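Local coordinates for protein acetylxylan esterase A (Aspergillus awamori, PDB 5X6S) that removes acetyl side groups from the backbone of acetylated xylan as a secreted serine esterase of carbohydrate esterase family 1, at residues P45-Y48 with G49-Y53; E232-P236 with Q237-E241; G265-D268 with M269-F272. All coordinates share one frame; numbering follows the deposited sequence.

In the fold
The three contacts are local ones, taken in series along the chain, on the loops and helices around the central mixed sheet of an alpha/beta-hydrolase. Interaction 1 closes helix 44-49, which follows strand 33-37, and runs into helix 53-60. Interaction 2 is the turn between strands 230-232 and 240-246 at one margin of the sheet, its centre about 25 Å from that of interaction 1. Interaction 3 is the last helix, 265-272, and touches both others: Tyr53 OH lies 2.6 Å from Asp268 OD2, a probable hydrogen bond, and Pro236 packs on Lys267. The C-terminal helix thus ties an early crossover segment to the late strand turn.

Interaction 1 (P45-Y48 with G49-Y53); sequences PGYY and GDSPY
Ser51 turns its hydroxyl back onto the last turn of helix 44-49, where OG donates to the carbonyl oxygen Tyr47 O at 2.6 Å. The backbone amide Asp50 N gives the same Tyr47 O a second bond of 3.1 Å. The two donors come from opposite faces of the carbonyl plane, OG 35° out of it and the amide 73°, so the oxygen is gripped from above and below. A chi1 of 58° sets Ser51 OG between its own N and carbonyl carbon, from where it can reach back four residues. Two residues before Tyr47, Pro45 O accepts from Gly49 N at 2.9 Å, an i to i+4 bond of the helix. This short helix opens the beta-alpha-beta crossover of the alpha/beta-hydrolase core from strand 33-37 to strand 63-68, and the chain passes from it through Ser51 and Pro52 into helix 53-60. A water extends the grip at the helix end, donating both to Ser51 OG, 2.7 Å away, and to Tyr48 O. Ser51 CB meanwhile sits over one face of the Tyr47 ring. That ring approaches Tyr53, the CE2 atoms of the two residues standing 4.3 Å apart, with Tyr47 CE2 near the plane of the Tyr53 ring at its edge. A second water joins their hydroxyls: it lies in the plane of the Tyr47 ring, 2.6 Å from Tyr47 OH, and donates to Tyr53 OH at 2.9 Å. Farther out, Tyr47 OH is hydrogen-bonded to Ser118 OG, beside Ser119, the charge-relay serine by similarity, and Tyr53 OH to Asp268 OD2. Asp50 OD2 is held by Tyr39 OH, while the Tyr48 ring meets that of Tyr66 edge-to-face.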
loop_
_atom_site.group_PDB
_atom_site.type_symbol
_atom_site.label_atom_id
_atom_site.label_comp_id
_atom_site.label_asym_id
_atom_site.label_seq_id
_atom_site.Cartn_x
_atom_site.Cartn_y
_atom_site.Cartn_z
ATOM N N PRO A 45 -8.107 -21.768 -12.924
ATOM C CA PRO A 45 -8.816 -22.885 -12.277
ATOM C C PRO A 45 -7.951 -24.124 -12.079
ATOM O O PRO A 45 -8.093 -24.827 -11.090
ATOM C CB PRO A 45 -9.986 -23.112 -13.194
ATOM C CG PRO A 45 -10.202 -21.767 -13.883
ATOM C CD PRO A 45 -8.821 -21.261 -14.118
ATOM N N GLY A 46 -7.072 -24.421 -13.020
ATOM C CA GLY A 46 -6.084 -25.481 -12.818
ATOM C C GLY A 46 -5.191 -25.317 -11.618
ATOM O O GLY A 46 -4.898 -26.289 -10.930
ATOM N N TYR A 47 -4.741 -24.089 -11.344
ATOM C CA TYR A 47 -3.872 -23.863 -10.230
ATOM C C TYR A 47 -4.691 -23.920 -8.936
ATOM O O TYR A 47 -4.217 -24.397 -7.932
ATOM C CB TYR A 47 -3.164 -22.524 -10.358
ATOM C CG TYR A 47 -1.854 -22.414 -9.585
ATOM C CD1 TYR A 47 -0.810 -23.304 -9.821
ATOM C CD2 TYR A 47 -1.643 -21.400 -8.652
ATOM C CE1 TYR A 47 0.402 -23.216 -9.131
ATOM C CE2 TYR A 47 -0.411 -21.279 -7.947
ATOM C CZ TYR A 47 0.608 -22.187 -8.209
ATOM O OH TYR A 47 1.818 -22.094 -7.562
ATOM N N TYR A 48 -5.931 -23.450 -9.008
ATOM C CA TYR A 48 -6.911 -23.660 -7.915
ATOM C C TYR A 48 -7.009 -25.147 -7.536
ATOM O O TYR A 48 -6.946 -25.506 -6.329
ATOM C CB TYR A 48 -8.276 -23.095 -8.334
ATOM C CG TYR A 48 -9.431 -23.646 -7.539
ATOM C CD1 TYR A 48 -9.663 -23.227 -6.229
ATOM C CD2 TYR A 48 -10.276 -24.625 -8.074
ATOM C CE1 TYR A 48 -10.747 -23.706 -5.484
ATOM C CE2 TYR A 48 -11.335 -25.128 -7.333
ATOM C CZ TYR A 48 -11.583 -24.666 -6.056
ATOM O OH TYR A 48 -12.616 -25.167 -5.328
ATOM N N GLY A 49 -7.125 -26.007 -8.566
ATOM C CA GLY A 49 -7.188 -27.475 -8.355
ATOM C C GLY A 49 -5.895 -28.142 -7.893
ATOM O O GLY A 49 -5.932 -29.229 -7.361
ATOM N N ASP A 50 -4.766 -27.463 -8.082
ATOM C CA ASP A 50 -3.410 -27.984 -7.872
ATOM C C ASP A 50 -2.596 -27.127 -6.897
ATOM O O ASP A 50 -1.396 -26.906 -7.121
ATOM C CB ASP A 50 -2.648 -27.949 -9.225
ATOM C CG ASP A 50 -1.365 -28.809 -9.215
ATOM O OD1 ASP A 50 -1.223 -29.695 -8.342
ATOM O OD2 ASP A 50 -0.499 -28.566 -10.100
ATOM N N SER A 51 -3.223 -26.564 -5.857
ATOM C CA SER A 51 -2.480 -25.800 -4.879
ATOM C C SER A 51 -3.295 -25.888 -3.619
ATOM O O SER A 51 -4.475 -26.187 -3.695
ATOM C CB SER A 51 -2.317 -24.345 -5.316
ATOM O OG SER A 51 -3.564 -23.690 -5.531
ATOM N N PRO A 52 -2.668 -25.593 -2.472
ATOM C CA PRO A 52 -3.390 -25.704 -1.212
ATOM C C PRO A 52 -4.150 -24.455 -0.805
ATOM O O PRO A 52 -4.731 -24.463 0.277
ATOM C CB PRO A 52 -2.254 -25.974 -0.199
ATOM C CG PRO A 52 -1.073 -25.213 -0.761
ATOM C CD PRO A 52 -1.206 -25.399 -2.271
ATOM N N TYR A 53 -4.145 -23.381 -1.604
ATOM C CA TYR A 53 -4.614 -22.069 -1.109
ATOM C C TYR A 53 -6.092 -21.991 -0.783
ATOM O O TYR A 53 -6.485 -21.315 0.181
ATOM C CB TYR A 53 -4.203 -20.906 -2.070
ATOM C CG TYR A 53 -2.721 -20.866 -2.283
ATOM C CD1 TYR A 53 -1.873 -20.695 -1.214
ATOM C CD2 TYR A 53 -2.155 -21.176 -3.534
ATOM C CE1 TYR A 53 -0.475 -20.735 -1.368
ATOM C CE2 TYR A 53 -0.786 -21.239 -3.692
ATOM C CZ TYR A 53 0.042 -21.011 -2.610
ATOM O OH TYR A 53 1.376 -21.098 -2.754
HETATM O O HOH W 1 2.203 -20.592 -5.442
HETATM O O HOH W 2 -6.007 -23.591 -4.388
#

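Interaction 2 (E232-P236 with Q237-E241); sequences EANTP and QTNYE
Asn234 uses its side-chain carbonyl as an acceptor for the turn that follows: Asn239 N donates to Asn234 OD1 at 2.9 Å. The N-H points almost straight at the oxygen, 174°, and the donor lies in the amide carbonyl plane. With chi1 at -62°, Asn234 CG stands beside its own backbone N, and OD1 is carried past Thr238 CA toward the amide. A water reinforces the link by donating to both Asn234 OD1 and Asn239 OD1. A further side-chain bond runs from Thr235 OG1, which donates to Ala233 O at 2.7 Å from above the carbonyl plane. Among backbone bonds, Thr235 N reaches Tyr240 O at 2.9 Å, and Tyr240 N closes back on Gln237 O. The latter belongs to a type II beta turn, Gln237 to Tyr240, that leads directly into strand 240-246. Together with a cis peptide before Pro236, it reverses the chain between antiparallel strands 230-232 and 240-246, the former an outermost strand of the sheet. Weaker polar contacts use alpha hydrogens: Glu241 CA approaches Glu232 O at 3.4 Å, and Asn234 CA approaches Gln237 O. The apolar part is Pro236 against Tyr240, whose side chains cross obliquely, with Pro236 CD 3.7 Å from Tyr240 CB. Over one face of the Tyr240 ring lies Gln237 OE1, 3.9 Å above the plane and displaced toward the rim; His264 NE2 is its hydrogen-bonding partner. The same His264 ring also meets Tyr240, the planes at about 55°.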
loop_
_atom_site.group_PDB
_atom_site.type_symbol
_atom_site.label_atom_id
_atom_site.label_comp_id
_atom_site.label_asym_id
_atom_site.label_seq_id
_atom_site.Cartn_x
_atom_site.Cartn_y
_atom_site.Cartn_z
ATOM N N GLU A 232 20.106 -21.423 7.625
ATOM C CA GLU A 232 19.415 -22.433 8.420
ATOM C C GLU A 232 19.400 -23.735 7.645
ATOM O O GLU A 232 18.812 -23.844 6.555
ATOM C CB GLU A 232 17.959 -22.013 8.782
ATOM C CG GLU A 232 17.816 -20.649 9.472
ATOM C CD GLU A 232 16.358 -20.097 9.500
ATOM O OE1 GLU A 232 15.637 -20.226 8.494
ATOM O OE2 GLU A 232 15.940 -19.481 10.501
ATOM N N ALA A 233 20.068 -24.733 8.212
ATOM C CA ALA A 233 20.139 -26.055 7.619
ATOM C C ALA A 233 18.753 -26.733 7.688
ATOM O O ALA A 233 18.005 -26.542 8.663
ATOM C CB ALA A 233 21.149 -26.902 8.382
ATOM N N ASN A 234 18.466 -27.550 6.699
ATOM C CA ASN A 234 17.276 -28.438 6.747
ATOM C C ASN A 234 15.999 -27.676 7.142
ATOM O O ASN A 234 15.233 -28.096 8.015
ATOM C CB ASN A 234 17.541 -29.641 7.705
ATOM C CG ASN A 234 18.695 -30.494 7.230
ATOM O OD1 ASN A 234 18.741 -30.909 6.046
ATOM N ND2 ASN A 234 19.677 -30.714 8.119
ATOM N N THR A 235 15.833 -26.513 6.522
ATOM C CA THR A 235 14.752 -25.592 6.842
ATOM C C THR A 235 14.171 -25.091 5.502
ATOM O O THR A 235 14.906 -24.569 4.691
ATOM C CB THR A 235 15.301 -24.416 7.675
ATOM O OG1 THR A 235 15.859 -24.886 8.917
ATOM C CG2 THR A 235 14.195 -23.367 7.985
ATOM N N PRO A 236 12.857 -25.292 5.236
ATOM C CA PRO A 236 11.813 -25.856 6.122
ATOM C C PRO A 236 11.830 -27.376 6.294
ATOM O O PRO A 236 11.051 -27.880 7.090
ATOM C CB PRO A 236 10.503 -25.416 5.435
ATOM C CG PRO A 236 10.879 -25.450 3.994
ATOM C CD PRO A 236 12.302 -24.933 3.915
ATOM N N GLN A 237 12.681 -28.102 5.567
ATOM C CA GLN A 237 12.756 -29.594 5.708
ATOM C C GLN A 237 14.134 -30.077 5.267
ATOM O O GLN A 237 14.933 -29.285 4.760
ATOM C CB GLN A 237 11.699 -30.298 4.836
ATOM C CG GLN A 237 12.005 -30.313 3.332
ATOM C CD GLN A 237 10.801 -30.669 2.491
ATOM O OE1 GLN A 237 9.858 -29.917 2.459
ATOM N NE2 GLN A 237 10.839 -31.781 1.802
ATOM N N THR A 238 14.367 -31.393 5.388
ATOM C CA THR A 238 15.637 -32.014 5.027
ATOM C C THR A 238 16.040 -31.626 3.625
ATOM O O THR A 238 15.234 -31.700 2.690
ATOM C CB THR A 238 15.553 -33.565 5.165
ATOM O OG1 THR A 238 15.197 -33.858 6.515
ATOM C CG2 THR A 238 16.861 -34.256 4.789
ATOM N N ASN A 239 17.296 -31.174 3.497
ATOM C CA ASN A 239 17.914 -30.848 2.240
ATOM C C ASN A 239 17.429 -29.538 1.605
ATOM O O ASN A 239 17.834 -29.203 0.497
ATOM C CB ASN A 239 17.826 -31.991 1.254
ATOM C CG ASN A 239 18.775 -33.137 1.626
ATOM O OD1 ASN A 239 19.814 -32.927 2.263
ATOM N ND2 ASN A 239 18.404 -34.339 1.247
ATOM N N TYR A 240 16.573 -28.825 2.333
ATOM C CA TYR A 240 16.278 -27.451 1.988
ATOM C C TYR A 240 17.145 -26.560 2.897
ATOM O O TYR A 240 17.275 -26.821 4.081
ATOM C CB TYR A 240 14.818 -27.161 2.270
ATOM C CG TYR A 240 13.829 -27.658 1.255
ATOM C CD1 TYR A 240 13.790 -28.984 0.869
ATOM C CD2 TYR A 240 12.868 -26.795 0.717
ATOM C CE1 TYR A 240 12.857 -29.437 -0.047
ATOM C CE2 TYR A 240 11.933 -27.240 -0.218
ATOM C CZ TYR A 240 11.900 -28.553 -0.575
ATOM O OH TYR A 240 10.952 -28.991 -1.497
ATOM N N GLU A 241 17.679 -25.470 2.364
ATOM C CA GLU A 241 18.419 -24.540 3.221
ATOM C C GLU A 241 17.906 -23.125 3.058
ATOM O O GLU A 241 17.819 -22.644 1.944
ATOM C CB GLU A 241 19.914 -24.562 2.841
ATOM C CG GLU A 241 20.816 -23.654 3.701
ATOM C CD GLU A 241 22.203 -23.493 3.058
ATOM O OE1 GLU A 241 22.277 -22.948 1.899
ATOM O OE2 GLU A 241 23.212 -23.949 3.654
HETATM O O HOH W 3 20.617 -32.924 5.033
#

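Interaction 3 (G265-D268 with M269-F272); sequences GDKD and MEWF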
loop_
_atom_site.group_PDB
_atom_site.type_symbol
_atom_site.label_atom_id
_atom_site.label_comp_id
_atom_site.label_asym_id
_atom_site.label_seq_id
_atom_site.Cartn_x
_atom_site.Cartn_y
_atom_site.Cartn_z
ATOM N N GLY A 265 2.445 -24.904 1.429
ATOM C CA GLY A 265 1.322 -24.027 1.806
ATOM C C GLY A 265 1.346 -23.511 3.257
ATOM O O GLY A 265 1.131 -22.321 3.493
ATOM N N ASP A 266 1.622 -24.383 4.245
ATOM C CA ASP A 266 1.679 -23.886 5.602
ATOM C C ASP A 266 2.819 -22.861 5.781
ATOM O O ASP A 266 2.658 -21.860 6.484
ATOM C CB ASP A 266 1.828 -25.008 6.655
ATOM C CG ASP A 266 0.716 -26.086 6.569
ATOM O OD1 ASP A 266 -0.336 -25.882 5.971
ATOM O OD2 ASP A 266 0.941 -27.181 7.109
ATOM N N LYS A 267 3.947 -23.124 5.143
ATOM C CA LYS A 267 5.083 -22.172 5.168
ATOM C C LYS A 267 4.743 -20.828 4.531
ATOM O O LYS A 267 5.209 -19.789 4.974
ATOM C CB LYS A 267 6.341 -22.775 4.530
ATOM C CG LYS A 267 6.899 -24.036 5.199
ATOM C CD LYS A 267 6.843 -23.997 6.709
ATOM C CE LYS A 267 7.895 -23.143 7.298
ATOM N NZ LYS A 267 8.029 -23.444 8.771
ATOM N N ASP A 268 3.923 -20.858 3.487
ATOM C CA ASP A 268 3.451 -19.625 2.849
ATOM C C ASP A 268 2.641 -18.831 3.856
ATOM O O ASP A 268 2.820 -17.615 3.976
ATOM C CB ASP A 268 2.581 -19.889 1.611
ATOM C CG ASP A 268 3.306 -20.548 0.467
ATOM O OD1 ASP A 268 4.557 -20.650 0.448
ATOM O OD2 ASP A 268 2.607 -21.033 -0.470
ATOM N N MET A 269 1.731 -19.502 4.575
ATOM C CA MET A 269 0.931 -18.876 5.620
ATOM C C MET A 269 1.771 -18.125 6.669
ATOM O O MET A 269 1.384 -17.051 7.178
ATOM C CB MET A 269 0.001 -19.915 6.288
ATOM C CG MET A 269 -1.044 -20.569 5.377
ATOM S SD MET A 269 -2.097 -19.357 4.490
ATOM C CE MET A 269 -1.233 -19.179 2.936
ATOM N N GLU A 270 2.906 -18.725 7.013
ATOM C CA GLU A 270 3.833 -18.177 7.998
ATOM C C GLU A 270 4.557 -16.964 7.406
ATOM O O GLU A 270 4.664 -15.949 8.063
ATOM C CB GLU A 270 4.844 -19.240 8.410
ATOM C CG GLU A 270 4.252 -20.278 9.337
ATOM C CD GLU A 270 5.198 -21.452 9.626
ATOM O OE1 GLU A 270 6.427 -21.316 9.435
ATOM O OE2 GLU A 270 4.684 -22.515 10.004
ATOM N N TRP A 271 5.009 -17.073 6.144
ATOM C CA TRP A 271 5.734 -15.971 5.505
ATOM C C TRP A 271 4.807 -14.773 5.325
ATOM O O TRP A 271 5.169 -13.607 5.583
ATOM C CB TRP A 271 6.290 -16.417 4.155
ATOM C CG TRP A 271 6.975 -15.339 3.371
ATOM C CD1 TRP A 271 6.622 -14.853 2.159
ATOM C CD2 TRP A 271 8.125 -14.584 3.790
ATOM N NE1 TRP A 271 7.491 -13.875 1.771
ATOM C CE2 TRP A 271 8.433 -13.694 2.759
ATOM C CE3 TRP A 271 8.945 -14.606 4.933
ATOM C CZ2 TRP A 271 9.514 -12.824 2.827
ATOM C CZ3 TRP A 271 10.042 -13.713 4.980
ATOM C CH2 TRP A 271 10.288 -12.850 3.951
ATOM N N PHE A 272 3.582 -15.066 4.887
ATOM C CA PHE A 272 2.587 -14.035 4.681
ATOM C C PHE A 272 2.179 -13.419 5.988
ATOM O O PHE A 272 1.957 -12.232 6.028
ATOM C CB PHE A 272 1.349 -14.570 3.972
ATOM C CG PHE A 272 1.587 -15.098 2.606
ATOM C CD1 PHE A 272 2.736 -14.838 1.929
ATOM C CD2 PHE A 272 0.600 -15.865 1.972
ATOM C CE1 PHE A 272 2.941 -15.342 0.670
ATOM C CE2 PHE A 272 0.774 -16.381 0.705
ATOM C CZ PHE A 272 1.962 -16.107 0.025
HETATM O O HOH W 4 1.545 -22.852 8.838
#
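Lys267 and Glu270 pair across one turn of helix 265-272, NZ forming a salt bridge with Glu270 OE1 at 2.7 Å. The ammonium meets the syn side of the carboxylate, 22° out of its plane. Bends at chi2 and chi3 (-40° and -77°) curl the lysine back to reach it, whereas the Glu270 chain runs extended beyond CG. The other oxygen, Glu270 OE2, receives a weak bond from a water that also donates to Asp266 O at 2.8 Å. Along the backbone, Gly265 O, Asp266 O, Lys267 O and Asp268 O accept from the amides of Met269, Glu270, Trp271 and Phe272 in turn, Lys267 O also taking a weak bond from Glu270 N. The last of the four, Phe272 N to Asp268 O, measures 2.8 Å and is nearly straight. The same Asp268 O lies 3.1 Å above one face of the Phe272 ring, toward its rim. Asp268, buried, has both carboxylate oxygens satisfied from elsewhere in the chain, OD1 by Tyr142 OH and OD2 by Tyr53 OH; Trp271 NE1 donates to Ala139 O of strand 138-142. The polarity is therefore divided: an ion pair on the outer side probably offsets part of the local charge, while on the inner side two tyrosine hydroxyls probably stabilise a buried carboxylate in its charged form and tie the helix to strand 138-142 through Tyr142 and to helix 53-60 through Tyr53.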